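Local coordinates for lipid-transfer protein (Thermomonospora curvata, PDB 6OK1), which is a lipid-transfer protein of the thiolase superfamily, of unknown exact function, at residues A[287-300]-A[368-380]. Residues are numbered along the deposited sequence; the frame is centred on the assembly and turned at random.
Sequences DIGAAILYDHFTPL and DVTNVLVTAGTGV
Strands 290-292 and 371-375 run parallel, their axes 20° apart, at one end of the mixed sheet of a thiolase fold. Strand 290-292 is an edge strand of that sheet within the chain. Leu-373 N bonds to Ala-290 O, Ile-292 N to Leu-373 O at 2.8 Å, and Thr-375 N to Ile-292 O. At the start of strand 371-375, Gly-289 N donates to Asn-371 O at 2.9 Å. The Asn-371 amide ND2 reaches Asp-287 O from above the carbonyl plane, at 3.2 Å. A water links that same oxygen to Asn-371 N.

On one face of the sheet, Ile-292 and Val-374 lie side by side against helix 348-359. Leu-373 points to the other face, and its CB meets Ile-288 CG2; both residues touch Ile-386 of strand 382-388. At the end of strand 371-375, Thr-375 OG1 replaces a backbone acceptor. Lying between its own backbone N and carbonyl carbon (chi1 61°), it accepts a nearly straight bond from Tyr-294 N (2.9 Å, 170°), and is also hydrogen-bonded to Gln-304 OE1. Leu-300 CD1 and the edge of the His-296 ring both approach Thr-378 OG1, which donates to a water held by Tyr-294 O and Phe-297 O. Gly-377 CA sits 3.4 Å from the Tyr-294 ring centroid, almost on the ring normal, in a CH-pi contact.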
loop_
_atom_site.group_PDB
_atom_site.type_symbol
_atom_site.label_atom_id
_atom_site.label_comp_id
_atom_site.label_asym_id
_atom_site.label_seq_id
_atom_site.Cartn_x
_atom_site.Cartn_y
_atom_site.Cartn_z
ATOM N N ASP A 287 1.358 -28.880 18.461
ATOM C CA ASP A 287 2.251 -29.247 17.377
ATOM C C ASP A 287 3.309 -28.199 17.092
ATOM O O ASP A 287 4.197 -28.456 16.276
ATOM C CB ASP A 287 1.445 -29.495 16.107
ATOM C CG ASP A 287 0.433 -30.601 16.272
ATOM O OD1 ASP A 287 0.803 -31.696 16.750
ATOM O OD2 ASP A 287 -0.740 -30.374 15.942
ATOM N N ILE A 288 3.217 -27.023 17.701
ATOM C CA ILE A 288 4.156 -25.939 17.454
ATOM C C ILE A 288 5.364 -26.112 18.363
ATOM O O ILE A 288 5.224 -26.157 19.590
ATOM C CB ILE A 288 3.487 -24.581 17.705
ATOM C CG1 ILE A 288 2.216 -24.456 16.852
ATOM C CG2 ILE A 288 4.468 -23.446 17.458
ATOM C CD1 ILE A 288 2.433 -24.531 15.331
ATOM N N GLY A 289 6.555 -26.157 17.761
ATOM C CA GLY A 289 7.776 -26.455 18.486
ATOM C C GLY A 289 8.618 -25.234 18.799
ATOM O O GLY A 289 9.596 -25.321 19.539
ATOM N N ALA A 290 8.240 -24.081 18.256
ATOM C CA ALA A 290 8.910 -22.832 18.588
ATOM C C ALA A 290 8.002 -21.688 18.159
ATOM O O ALA A 290 7.163 -21.859 17.275
ATOM C CB ALA A 290 10.266 -22.727 17.890
ATOM N N ALA A 291 8.189 -20.514 18.778
ATOM C CA ALA A 291 7.405 -19.339 18.395
ATOM C C ALA A 291 8.277 -18.101 18.255
ATOM O O ALA A 291 9.134 -17.825 19.099
ATOM C CB ALA A 291 6.303 -19.044 19.416
ATOM N N ILE A 292 8.018 -17.331 17.206
ATOM C CA ILE A 292 8.630 -16.026 17.016
ATOM C C ILE A 292 7.496 -15.029 17.234
ATOM O O ILE A 292 6.633 -14.879 16.364
ATOM C CB ILE A 292 9.266 -15.887 15.628
ATOM C CG1 ILE A 292 10.321 -16.978 15.357
ATOM C CG2 ILE A 292 9.839 -14.455 15.446
ATOM C CD1 ILE A 292 11.487 -17.010 16.312
ATOM N N LEU A 293 7.454 -14.405 18.421
ATOM C CA LEU A 293 6.328 -13.586 18.861
ATOM C C LEU A 293 6.754 -12.125 18.839
ATOM O O LEU A 293 7.688 -11.728 19.549
ATOM C CB LEU A 293 5.841 -14.010 20.251
ATOM C CG LEU A 293 5.316 -15.451 20.309
ATOM C CD1 LEU A 293 4.821 -15.747 21.734
ATOM C CD2 LEU A 293 4.213 -15.693 19.262
ATOM N N TYR A 294 6.079 -11.341 17.993
ATOM C CA TYR A 294 6.421 -9.940 17.784
ATOM C C TYR A 294 6.489 -9.195 19.105
ATOM O O TYR A 294 5.551 -9.228 19.913
ATOM C CB TYR A 294 5.377 -9.309 16.877
ATOM C CG TYR A 294 5.792 -8.039 16.154
ATOM C CD1 TYR A 294 5.718 -6.798 16.774
ATOM C CD2 TYR A 294 6.158 -8.092 14.819
ATOM C CE1 TYR A 294 6.027 -5.634 16.059
ATOM C CE2 TYR A 294 6.464 -6.956 14.108
ATOM C CZ TYR A 294 6.386 -5.731 14.726
ATOM O OH TYR A 294 6.697 -4.606 13.997
ATOM N N ASP A 295 7.577 -8.461 19.283
ATOM C CA ASP A 295 7.988 -8.017 20.602
ATOM C C ASP A 295 8.683 -6.667 20.520
ATOM O O ASP A 295 9.690 -6.436 21.195
ATOM C CB ASP A 295 8.912 -9.038 21.249
ATOM C CG ASP A 295 10.201 -9.200 20.486
ATOM O OD1 ASP A 295 10.139 -9.179 19.244
ATOM O OD2 ASP A 295 11.257 -9.355 21.131
ATOM N N HIS A 296 8.159 -5.746 19.700
ATOM C CA HIS A 296 8.711 -4.389 19.735
ATOM C C HIS A 296 8.460 -3.741 21.084
ATOM O O HIS A 296 9.268 -2.923 21.534
ATOM C CB HIS A 296 8.199 -3.521 18.597
ATOM C CG HIS A 296 6.728 -3.276 18.601
ATOM N ND1 HIS A 296 5.818 -4.167 19.125
ATOM C CD2 HIS A 296 6.004 -2.233 18.121
ATOM C CE1 HIS A 296 4.594 -3.699 18.941
ATOM N NE2 HIS A 296 4.681 -2.522 18.349
ATOM N N PHE A 297 7.407 -4.176 21.776
ATOM C CA PHE A 297 7.178 -3.911 23.191
ATOM C C PHE A 297 6.855 -5.240 23.856
ATOM O O PHE A 297 6.150 -6.074 23.280
ATOM C CB PHE A 297 6.024 -2.911 23.391
ATOM C CG PHE A 297 6.291 -1.576 22.773
ATOM C CD1 PHE A 297 7.098 -0.650 23.415
ATOM C CD2 PHE A 297 5.772 -1.260 21.527
ATOM C CE1 PHE A 297 7.368 0.573 22.829
ATOM C CE2 PHE A 297 6.048 -0.041 20.950
ATOM C CZ PHE A 297 6.830 0.872 21.602
ATOM N N THR A 298 7.330 -5.435 25.066
ATOM C CA THR A 298 7.132 -6.720 25.716
ATOM C C THR A 298 5.710 -7.081 26.123
ATOM O O THR A 298 5.387 -8.268 26.150
ATOM C CB THR A 298 7.982 -6.788 26.976
ATOM O OG1 THR A 298 7.668 -5.656 27.803
ATOM C CG2 THR A 298 9.482 -6.849 26.612
ATOM N N PRO A 299 4.857 -6.142 26.552
ATOM C CA PRO A 299 3.641 -6.592 27.254
ATOM C C PRO A 299 2.687 -7.375 26.391
ATOM O O PRO A 299 1.979 -8.235 26.920
ATOM C CB PRO A 299 3.003 -5.292 27.741
ATOM C CG PRO A 299 4.166 -4.331 27.830
ATOM C CD PRO A 299 5.046 -4.684 26.674
ATOM N N LEU A 300 2.598 -7.081 25.093
ATOM C CA LEU A 300 1.619 -7.773 24.273
ATOM C C LEU A 300 2.075 -9.170 23.890
ATOM O O LEU A 300 1.326 -9.887 23.231
ATOM C CB LEU A 300 1.296 -6.957 23.014
ATOM C CG LEU A 300 0.700 -5.566 23.298
ATOM C CD1 LEU A 300 0.374 -4.788 22.017
ATOM C CD2 LEU A 300 -0.540 -5.664 24.153
ATOM N N ASP A 368 15.706 -30.213 16.974
ATOM C CA ASP A 368 14.883 -30.320 15.777
ATOM C C ASP A 368 13.545 -29.638 16.007
ATOM O O ASP A 368 12.891 -29.863 17.024
ATOM C CB ASP A 368 14.671 -31.787 15.407
ATOM C CG ASP A 368 15.917 -32.428 14.851
ATOM O OD1 ASP A 368 16.869 -31.684 14.548
ATOM O OD2 ASP A 368 15.946 -33.669 14.714
ATOM N N VAL A 369 13.133 -28.797 15.068
ATOM C CA VAL A 369 11.865 -28.091 15.184
ATOM C C VAL A 369 11.079 -28.336 13.908
ATOM O O VAL A 369 11.519 -27.946 12.818
ATOM C CB VAL A 369 12.073 -26.584 15.424
ATOM C CG1 VAL A 369 10.740 -25.835 15.366
ATOM C CG2 VAL A 369 12.764 -26.346 16.765
ATOM N N THR A 370 9.897 -28.932 14.045
ATOM C CA THR A 370 9.109 -29.256 12.864
ATOM C C THR A 370 8.294 -28.061 12.400
ATOM O O THR A 370 8.311 -27.732 11.213
ATOM C CB THR A 370 8.195 -30.453 13.148
ATOM O OG1 THR A 370 9.003 -31.590 13.463
ATOM C CG2 THR A 370 7.351 -30.799 11.949
ATOM N N ASN A 371 7.564 -27.422 13.319
ATOM C CA ASN A 371 6.635 -26.340 12.993
ATOM C C ASN A 371 6.923 -25.118 13.859
ATOM O O ASN A 371 7.055 -25.230 15.086
ATOM C CB ASN A 371 5.187 -26.772 13.203
ATOM C CG ASN A 371 4.831 -28.019 12.414
ATOM O OD1 ASN A 371 4.821 -28.010 11.180
ATOM N ND2 ASN A 371 4.514 -29.095 13.128
ATOM N N VAL A 372 7.000 -23.952 13.222
ATOM C CA VAL A 372 7.293 -22.692 13.898
ATOM C C VAL A 372 6.167 -21.713 13.610
ATOM O O VAL A 372 5.814 -21.490 12.449
ATOM C CB VAL A 372 8.636 -22.094 13.443
ATOM C CG1 VAL A 372 8.895 -20.778 14.206
ATOM C CG2 VAL A 372 9.764 -23.069 13.679
ATOM N N LEU A 373 5.623 -21.101 14.654
ATOM C CA LEU A 373 4.588 -20.085 14.484
ATOM C C LEU A 373 5.230 -18.714 14.610
ATOM O O LEU A 373 5.998 -18.468 15.550
ATOM C CB LEU A 373 3.464 -20.262 15.510
ATOM C CG LEU A 373 2.184 -19.468 15.213
ATOM C CD1 LEU A 373 0.990 -20.158 15.810
ATOM C CD2 LEU A 373 2.238 -18.073 15.745
ATOM N N VAL A 374 4.935 -17.836 13.649
ATOM C CA VAL A 374 5.473 -16.478 13.617
ATOM C C VAL A 374 4.315 -15.497 13.609
ATOM O O VAL A 374 3.364 -15.661 12.837
ATOM C CB VAL A 374 6.368 -16.227 12.391
ATOM C CG1 VAL A 374 6.990 -14.805 12.507
ATOM C CG2 VAL A 374 7.396 -17.285 12.261
ATOM N N THR A 375 4.392 -14.473 14.453
ATOM C CA THR A 375 3.402 -13.401 14.431
ATOM C C THR A 375 3.998 -12.099 13.925
ATOM O O THR A 375 5.197 -11.850 14.029
ATOM C CB THR A 375 2.793 -13.140 15.816
ATOM O OG1 THR A 375 3.816 -12.742 16.739
ATOM C CG2 THR A 375 2.108 -14.385 16.327
ATOM N N ALA A 376 3.112 -11.232 13.450
ATOM C CA ALA A 376 3.485 -9.889 13.031
ATOM C C ALA A 376 3.031 -8.851 14.071
ATOM O O ALA A 376 2.753 -9.193 15.227
ATOM C CB ALA A 376 2.913 -9.642 11.638
ATOM N N GLY A 377 2.984 -7.585 13.658
ATOM C CA GLY A 377 2.869 -6.489 14.608
ATOM C C GLY A 377 1.588 -6.546 15.425
ATOM O O GLY A 377 0.524 -6.915 14.930
ATOM N N THR A 378 1.696 -6.130 16.688
ATOM C CA THR A 378 0.590 -6.179 17.625
ATOM C C THR A 378 0.008 -4.788 17.871
ATOM O O THR A 378 0.720 -3.767 17.879
ATOM C CB THR A 378 1.062 -6.817 18.935
ATOM O OG1 THR A 378 2.285 -6.203 19.328
ATOM C CG2 THR A 378 1.337 -8.282 18.735
ATOM N N GLY A 379 -1.311 -4.754 18.071
ATOM C CA GLY A 379 -2.045 -3.518 18.185
ATOM C C GLY A 379 -2.598 -3.001 16.881
ATOM O O GLY A 379 -3.328 -2.009 16.883
ATOM N N VAL A 380 -2.275 -3.667 15.780
ATOM C CA VAL A 380 -2.677 -3.249 14.436
ATOM C C VAL A 380 -3.291 -4.457 13.739
ATOM O O VAL A 380 -3.072 -5.604 14.137
ATOM C CB VAL A 380 -1.469 -2.732 13.615
ATOM C CG1 VAL A 380 -1.033 -1.349 14.047
ATOM C CG2 VAL A 380 -0.296 -3.723 13.693
HETATM O O HOH W 1 7.116 -28.680 15.955
HETATM O O HOH W 2 7.252 -12.030 15.407
HETATM O O HOH W 3 4.122 -7.326 21.104
#